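Local coordinates for protein methyl-coenzyme M reductase gamma subunit (Methermicoccus shengliensis DSM 18856, PDB 7NKG) that forms the gamma subunit of methyl-coenzyme M reductase, the enzyme that uses nickel-containing factor 430 to release methane from methyl-coenzyme M and coenzyme B, at residues Arg111-Gly116 against Gln122-Arg127; Ser103-Ile108 against Glu132-Met137. One frame throughout, in Å; residues are numbered along the deposited sequence. Where two conformers were deposited one is given.

Contact 1. Residues Arg111-Gly116 against Gln122-Arg127; sequences RGVDPG and QIVEAR
With CG of Asp114 turned anti to its own N (chi1 176°) and CG of Glu125 anti to its carbonyl carbon (chi1 -65°), the two acids run side by side on one face of an antiparallel hairpin. Their carboxylate planes differ by 42°, and Asp114 OD2 lies 4.2 Å from Glu125 OE2. Two backbone bonds join this pair: Asp114 N gives its hydrogen to Glu125 O at 2.8 Å, while the return bond, from Glu125 N, is almost straight but enters well above the carbonyl plane of Asp114. Gly116 and Ile123 form the next hydrogen-bonded pair. Here Ile123 O takes the amide of Gly116 at 2.8 Å and also a CA-H contact from Pro115 CA at 3.2 Å. Proline, lacking an amide hydrogen, fits the intervening non-hydrogen-bonded pair with Val124. Ile123 CG2 rests 3.8 Å from Gly116 CA, where glycine puts no side chain in its way. On the other face Val124 spreads its methyls, CG1 reaching Val113 CB at 4.0 Å and CG2 meeting Pro115 CB at 4.2 Å. Where the strands part, a water donates to Gly112 O at 2.7 Å and accepts from Arg127 N. At the other end the turn, Leu118 to Arg121, lines the factor 430 pocket. Asp114 takes hydrogen bonds from polar side chains of another protein chain, and Glu125 OE2 from the backbone of a different one. Such bonds probably ease the crowding of like charge, though the pairing may still raise the proton affinity of one acid.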
ATOM      1  N   ARG C 111      31.622  26.759  17.858  1.00 20.85           N
ATOM      2  CA  ARG C 111      31.995  25.509  17.201  1.00 20.83           C
ATOM      3  C   ARG C 111      31.139  24.358  17.699  1.00 20.26           C
ATOM      4  O   ARG C 111      30.724  24.369  18.860  1.00 19.90           O
ATOM      5  CB  ARG C 111      33.455  25.159  17.478  1.00 22.31           C
ATOM      6  CG  ARG C 111      34.427  26.289  17.185  1.00 25.08           C
ATOM      7  CD  ARG C 111      35.853  25.907  17.415  1.00 27.09           C
ATOM      8  NE  ARG C 111      36.244  24.843  16.481  1.00 29.47           N
ATOM      9  CZ  ARG C 111      36.757  23.646  16.783  1.00 30.36           C
ATOM     10  NH1 ARG C 111      36.986  23.300  18.050  1.00 29.78           N
ATOM     11  NH2 ARG C 111      37.048  22.786  15.822  1.00 30.04           N
ATOM     12  N   GLY C 112      30.939  23.346  16.851  1.00 19.94           N
ATOM     13  CA  GLY C 112      30.232  22.131  17.244  1.00 19.93           C
ATOM     14  C   GLY C 112      28.857  22.363  17.840  1.00 20.06           C
ATOM     15  O   GLY C 112      28.548  21.861  18.930  1.00 20.40           O
ATOM     16  N   VAL C 113      28.030  23.135  17.126  1.00 18.54           N
ATOM     17  CA  VAL C 113      26.673  23.470  17.582  1.00 18.05           C
ATOM     18  C   VAL C 113      25.616  22.916  16.647  1.00 17.71           C
ATOM     19  O   VAL C 113      25.855  22.776  15.454  1.00 17.59           O
ATOM     20  CB  VAL C 113      26.489  24.996  17.765  1.00 18.73           C
ATOM     21  CG1 VAL C 113      27.254  25.505  18.986  1.00 20.17           C
ATOM     22  CG2 VAL C 113      26.887  25.780  16.507  1.00 18.72           C
ATOM     23  N   ASP C 114      24.424  22.683  17.186  1.00 17.37           N
ATOM     24  CA  ASP C 114      23.292  22.164  16.422  1.00 16.93           C
ATOM     25  C   ASP C 114      22.094  23.124  16.609  1.00 17.90           C
ATOM     26  O   ASP C 114      21.179  22.847  17.391  1.00 18.45           O
ATOM     27  CB  ASP C 114      22.973  20.739  16.886  1.00 17.86           C
ATOM     28  CG  ASP C 114      21.746  20.120  16.219  1.00 20.45           C
ATOM     29  OD1 ASP C 114      21.458  20.478  15.063  1.00 21.62           O
ATOM     30  OD2 ASP C 114      21.096  19.267  16.845  1.00 20.22           O
ATOM     31  N   PRO C 115      22.095  24.263  15.896  1.00 18.15           N
ATOM     32  CA  PRO C 115      20.986  25.225  16.029  1.00 18.35           C
ATOM     33  C   PRO C 115      19.734  24.815  15.263  1.00 17.95           C
ATOM     34  O   PRO C 115      19.827  24.206  14.194  1.00 19.41           O
ATOM     35  CB  PRO C 115      21.566  26.517  15.453  1.00 19.17           C
ATOM     36  CG  PRO C 115      22.564  26.060  14.446  1.00 19.69           C
ATOM     37  CD  PRO C 115      23.148  24.782  14.997  1.00 18.10           C
ATOM     38  N   GLY C 116      18.579  25.180  15.806  1.00 16.95           N
ATOM     39  CA  GLY C 116      17.278  24.911  15.207  1.00 16.40           C
ATOM     40  C   GLY C 116      16.407  26.147  15.293  1.00 16.31           C
ATOM     41  O   GLY C 116      16.314  26.762  16.361  1.00 16.68           O
ATOM     42  N   GLN C 122      13.670  28.853  19.497  1.00 16.77           N
ATOM     43  CA  GLN C 122      14.942  28.687  18.805  1.00 17.74           C
ATOM     44  C   GLN C 122      15.826  27.912  19.773  1.00 17.84           C
ATOM     45  O   GLN C 122      15.871  28.249  20.954  1.00 17.64           O
ATOM     46  CB  GLN C 122      15.555  30.043  18.422  1.00 18.81           C
ATOM     47  CG  GLN C 122      16.809  29.888  17.551  1.00 18.95           C
ATOM     48  CD  GLN C 122      18.088  29.707  18.336  1.00 21.39           C
ATOM     49  OE1 GLN C 122      18.127  29.938  19.559  1.00 20.79           O
ATOM     50  NE2 GLN C 122      19.157  29.254  17.662  1.00 20.28           N
ATOM     51  N   ILE C 123      16.514  26.887  19.286  1.00 17.87           N
ATOM     52  CA  ILE C 123      17.312  26.017  20.137  1.00 18.28           C
ATOM     53  C   ILE C 123      18.736  25.868  19.667  1.00 18.17           C
ATOM     54  O   ILE C 123      19.008  25.935  18.473  1.00 17.91           O
ATOM     55  CB  ILE C 123      16.610  24.624  20.195  1.00 18.86           C
ATOM     56  CG1 ILE C 123      17.353  23.660  21.157  1.00 20.14           C
ATOM     57  CG2 ILE C 123      16.488  23.995  18.781  1.00 19.36           C
ATOM     58  CD1 ILE C 123      16.495  22.501  21.634  1.00 22.41           C
ATOM     59  N   VAL C 124      19.646  25.608  20.606  1.00 17.88           N
ATOM     60  CA  VAL C 124      20.999  25.220  20.275  1.00 17.27           C
ATOM     61  C   VAL C 124      21.288  24.000  21.125  1.00 17.71           C
ATOM     62  O   VAL C 124      21.188  24.079  22.348  1.00 18.20           O
ATOM     63  CB  VAL C 124      22.070  26.312  20.485  1.00 18.59           C
ATOM     64  CG1 VAL C 124      23.472  25.754  20.241  1.00 19.12           C
ATOM     65  CG2 VAL C 124      21.809  27.507  19.570  1.00 19.16           C
ATOM     66  N   GLU C 125      21.628  22.878  20.491  1.00 17.17           N
ATOM     67  CA  GLU C 125      22.081  21.691  21.205  1.00 17.85           C
ATOM     68  C   GLU C 125      23.594  21.607  20.985  1.00 18.85           C
ATOM     69  O   GLU C 125      24.095  21.899  19.897  1.00 19.45           O
ATOM     70  CB  GLU C 125      21.416  20.410  20.703  1.00 17.98           C
ATOM     71  CG  GLU C 125      19.925  20.361  20.943  1.00 18.66           C
ATOM     72  CD  GLU C 125      19.337  18.981  20.756  1.00 21.53           C
ATOM     73  OE1 GLU C 125      19.870  18.012  21.343  1.00 21.84           O
ATOM     74  OE2 GLU C 125      18.328  18.867  20.026  1.00 23.65           O
ATOM     75  N   ALA C 126      24.325  21.233  22.020  1.00 19.05           N
ATOM     76  CA  ALA C 126      25.780  21.090  21.932  1.00 19.45           C
ATOM     77  C   ALA C 126      26.264  20.293  23.155  1.00 19.60           C
ATOM     78  O   ALA C 126      25.505  20.118  24.117  1.00 19.45           O
ATOM     79  CB  ALA C 126      26.460  22.481  21.886  1.00 19.78           C
ATOM     80  N   ARG C 127      27.542  19.865  23.176  1.00 19.54           N
ATOM     81  CA  ARG C 127      28.159  19.224  24.351  1.00 19.91           C
ATOM     82  C   ARG C 127      27.963  20.181  25.551  1.00 20.17           C
ATOM     83  O   ARG C 127      28.080  21.408  25.375  1.00 19.78           O
ATOM     84  CB  ARG C 127      29.638  18.965  24.072  1.00 21.11           C
ATOM     85  CG  ARG C 127      29.875  17.935  22.979  1.00 22.14           C
ATOM     86  CD  ARG C 127      29.722  16.503  23.452  1.00 21.72           C
ATOM     87  NE  ARG C 127      30.132  15.566  22.407  1.00 22.05           N
ATOM     88  CZ  ARG C 127      30.304  14.261  22.586  1.00 22.83           C
ATOM     89  NH1 ARG C 127      30.699  13.492  21.576  1.00 20.96           N
ATOM     90  NH2 ARG C 127      30.080  13.708  23.777  1.00 21.85           N
TER
HETATM   91  O   HOH W   1      29.476  20.671  21.150  1.00 21.76           O

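Contact 2. Residues Ser103-Ile108 against Glu132-Met137; sequences SYYAAI and EVYGKM
Tyr105 and Tyr134 meet between their helices at 3.9 Å, CE2 of the first against CE1 of the second. Tyr134 CE1 lies at the edge of the Tyr105 ring, near its plane, whereas Tyr105 comes to the Tyr134 ring obliquely. Both rings swing into the gap because CG is anti to the backbone N in each tyrosine (chi1 165° in Tyr105, 160° in Tyr134), and they bridge the axes of segments 103-108 and 132-137, which are 11.7 Å apart at closest and run at 135° to each other. The methyl CB of Ala106 packs on the same Tyr134 CE1 from 4.0 Å. The parent helices, 99-109 and 128-140, pack on a four-stranded antiparallel sheet in the beta-alpha-beta-beta-alpha-beta order of a ferredoxin-like fold, and Tyr134 also packs on Val124 and Gln122 of the strand beneath. Farther out, the hydroxyl of Tyr105 hydrogen-bonds to His110 NE2 just beyond its own helix. Met137 CB approaches this oxygen, Tyr105 OH, to 3.4 Å, its side chain crossing the tyrosine at about a right angle; the sulfur position is less certain, since Met137 has two conformers. Replacing Tyr105 by an alanine removes the ring and its hydroxyl, which would probably leave His110 NE2 without that partner and open a gap beside Tyr134 CE1 and Met137 CB. Met143, in the loop after helix 128-140, adds further packing against Tyr105.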
ATOM      1  N   SER C 103      20.150  31.560  15.506  1.00 16.45           N
ATOM      2  CA  SER C 103      20.794  30.429  14.853  1.00 17.03           C
ATOM      3  C   SER C 103      22.018  30.873  14.036  1.00 17.07           C
ATOM      4  O   SER C 103      23.034  30.191  14.088  1.00 16.90           O
ATOM      5  CB  SER C 103      19.806  29.671  13.971  1.00 17.66           C
ATOM      6  OG  SER C 103      18.826  29.031  14.770  1.00 18.90           O
ATOM      7  N   TYR C 104      21.948  32.021  13.326  1.00 17.16           N
ATOM      8  CA  TYR C 104      23.116  32.504  12.563  1.00 17.64           C
ATOM      9  C   TYR C 104      24.234  32.896  13.519  1.00 18.85           C
ATOM     10  O   TYR C 104      25.409  32.581  13.265  1.00 18.56           O
ATOM     11  CB  TYR C 104      22.769  33.717  11.681  1.00 17.40           C
ATOM     12  CG  TYR C 104      21.668  33.484  10.665  1.00 17.36           C
ATOM     13  CD1 TYR C 104      21.484  32.239  10.076  1.00 18.14           C
ATOM     14  CD2 TYR C 104      20.771  34.491  10.343  1.00 17.82           C
ATOM     15  CE1 TYR C 104      20.465  32.017   9.159  1.00 18.18           C
ATOM     16  CE2 TYR C 104      19.717  34.267   9.464  1.00 18.34           C
ATOM     17  CZ  TYR C 104      19.564  33.028   8.870  1.00 19.06           C
ATOM     18  OH  TYR C 104      18.518  32.821   7.993  1.00 18.94           O
ATOM     19  N   TYR C 105      23.886  33.535  14.659  1.00 18.17           N
ATOM     20  CA  TYR C 105      24.892  33.870  15.673  1.00 18.88           C
ATOM     21  C   TYR C 105      25.638  32.591  16.131  1.00 18.79           C
ATOM     22  O   TYR C 105      26.859  32.590  16.197  1.00 18.72           O
ATOM     23  CB  TYR C 105      24.245  34.566  16.895  1.00 19.32           C
ATOM     24  CG  TYR C 105      25.178  34.599  18.086  1.00 19.71           C
ATOM     25  CD1 TYR C 105      26.274  35.449  18.108  1.00 21.03           C
ATOM     26  CD2 TYR C 105      25.081  33.646  19.095  1.00 20.30           C
ATOM     27  CE1 TYR C 105      27.197  35.412  19.145  1.00 21.53           C
ATOM     28  CE2 TYR C 105      26.015  33.577  20.116  1.00 21.55           C
ATOM     29  CZ  TYR C 105      27.088  34.444  20.124  1.00 22.21           C
ATOM     30  OH  TYR C 105      28.015  34.383  21.139  1.00 23.34           O
ATOM     31  N   ALA C 106      24.887  31.525  16.431  1.00 18.48           N
ATOM     32  CA  ALA C 106      25.479  30.284  16.904  1.00 19.16           C
ATOM     33  C   ALA C 106      26.317  29.620  15.810  1.00 19.70           C
ATOM     34  O   ALA C 106      27.454  29.228  16.073  1.00 20.86           O
ATOM     35  CB  ALA C 106      24.384  29.336  17.385  1.00 19.26           C
ATOM     36  N   ALA C 107      25.790  29.541  14.577  1.00 19.48           N
ATOM     37  CA  ALA C 107      26.487  28.903  13.457  1.00 19.53           C
ATOM     38  C   ALA C 107      27.789  29.609  13.091  1.00 19.24           C
ATOM     39  O   ALA C 107      28.736  28.949  12.656  1.00 18.96           O
ATOM     40  CB  ALA C 107      25.568  28.848  12.247  1.00 19.46           C
ATOM     41  N   ILE C 108      27.846  30.934  13.256  1.00 18.56           N
ATOM     42  CA  ILE C 108      29.044  31.689  12.896  1.00 18.79           C
ATOM     43  C   ILE C 108      30.074  31.756  14.015  1.00 20.29           C
ATOM     44  O   ILE C 108      31.284  31.729  13.742  1.00 20.68           O
ATOM     45  CB  ILE C 108      28.656  33.121  12.397  1.00 18.63           C
ATOM     46  CG1 ILE C 108      27.831  33.047  11.088  1.00 19.68           C
ATOM     47  CG2 ILE C 108      29.916  33.992  12.186  1.00 18.56           C
ATOM     48  CD1 ILE C 108      27.034  34.304  10.783  1.00 21.45           C
ATOM     49  N   GLU C 132      26.828  25.779  27.579  1.00 21.04           N
ATOM     50  CA  GLU C 132      26.816  26.777  28.647  1.00 21.28           C
ATOM     51  C   GLU C 132      27.602  28.019  28.222  1.00 21.97           C
ATOM     52  O   GLU C 132      27.171  29.132  28.523  1.00 22.45           O
ATOM     53  CB  GLU C 132      27.410  26.223  29.945  1.00 22.31           C
ATOM     54  CG  GLU C 132      26.495  25.213  30.614  1.00 24.08           C
ATOM     55  CD  GLU C 132      26.750  25.058  32.090  1.00 28.77           C
ATOM     56  OE1 GLU C 132      27.906  25.279  32.513  1.00 30.68           O
ATOM     57  OE2 GLU C 132      25.794  24.720  32.825  1.00 29.66           O
ATOM     58  N   VAL C 133      28.713  27.854  27.480  1.00 21.84           N
ATOM     59  CA  VAL C 133      29.474  29.001  26.966  1.00 22.78           C
ATOM     60  C   VAL C 133      28.564  29.804  26.013  1.00 22.74           C
ATOM     61  O   VAL C 133      28.497  31.030  26.123  1.00 22.82           O
ATOM     62  CB  VAL C 133      30.777  28.566  26.263  1.00 24.06           C
ATOM     63  CG1 VAL C 133      31.442  29.734  25.527  1.00 24.67           C
ATOM     64  CG2 VAL C 133      31.752  27.948  27.259  1.00 24.67           C
ATOM     65  N   TYR C 134      27.836  29.100  25.129  1.00 21.81           N
ATOM     66  CA  TYR C 134      26.878  29.730  24.230  1.00 21.80           C
ATOM     67  C   TYR C 134      25.751  30.383  25.063  1.00 22.79           C
ATOM     68  O   TYR C 134      25.400  31.532  24.806  1.00 23.41           O
ATOM     69  CB  TYR C 134      26.298  28.698  23.217  1.00 20.81           C
ATOM     70  CG  TYR C 134      24.986  29.148  22.613  1.00 20.74           C
ATOM     71  CD1 TYR C 134      24.955  30.115  21.621  1.00 21.13           C
ATOM     72  CD2 TYR C 134      23.772  28.708  23.128  1.00 21.07           C
ATOM     73  CE1 TYR C 134      23.759  30.622  21.145  1.00 21.22           C
ATOM     74  CE2 TYR C 134      22.569  29.232  22.682  1.00 21.39           C
ATOM     75  CZ  TYR C 134      22.565  30.179  21.679  1.00 21.71           C
ATOM     76  OH  TYR C 134      21.376  30.687  21.213  1.00 22.04           O
ATOM     77  N   GLY C 135      25.172  29.635  26.004  1.00 22.24           N
ATOM     78  CA  GLY C 135      24.068  30.093  26.845  1.00 22.39           C
ATOM     79  C   GLY C 135      24.370  31.388  27.568  1.00 22.07           C
ATOM     80  O   GLY C 135      23.532  32.295  27.598  1.00 22.34           O
ATOM     81  N   LYS C 136      25.595  31.519  28.093  1.00 21.68           N
ATOM     82  CA  LYS C 136      26.026  32.738  28.788  1.00 22.03           C
ATOM     83  C   LYS C 136      25.958  33.938  27.827  1.00 21.72           C
ATOM     84  O   LYS C 136      25.382  34.957  28.174  1.00 21.92           O
ATOM     85  CB  LYS C 136      27.449  32.548  29.331  1.00 23.15           C
ATOM     86  CG  LYS C 136      27.909  33.667  30.246  1.00 26.24           C
ATOM     87  CD  LYS C 136      29.351  33.425  30.711  1.00 31.23           C
ATOM     88  CE  LYS C 136      29.822  34.446  31.719  1.00 36.58           C
ATOM     89  NZ  LYS C 136      29.065  34.361  33.003  1.00 39.50           N
ATOM     90  N   MET C 137      26.511  33.808  26.616  1.00 21.44           N
ATOM     91  CA  MET C 137      26.465  34.899  25.639  0.50 21.88           C
ATOM     92  C   MET C 137      25.027  35.162  25.194  1.00 21.97           C
ATOM     93  O   MET C 137      24.658  36.316  25.015  1.00 22.38           O
ATOM     94  CB  MET C 137      27.353  34.577  24.437  0.50 22.78           C
ATOM     95  CG  MET C 137      28.831  34.571  24.782  0.50 25.42           C
ATOM     96  SD  MET C 137      29.823  33.873  23.461  0.50 31.48           S
ATOM     97  CE  MET C 137      31.386  33.724  24.272  0.50 32.93           C
TER

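In the fold
Contact 1 pairs neighbouring strands of the sheet, and contact 2 joins the two helices lying on it; helix 99-109 leads into strand 114-117, and strand 122-127 into helix 128-140. Both are buried, but contact 2 reaches the surface at Met137. Backbone hydrogen bonds dominate contact 1, whose acidic face turns to other protein chains, while contact 2 has no hydrogen bond across it and rests on aromatic and aliphatic contacts. They touch at several points, among them Val124 CG2 with Tyr134 CZ at 3.5 Å and a probable hydrogen bond of 2.9 Å from Gln122 NE2 to Ser103 OG. The face bearing Val124 and Pro115 thus forms part of the floor under the helices.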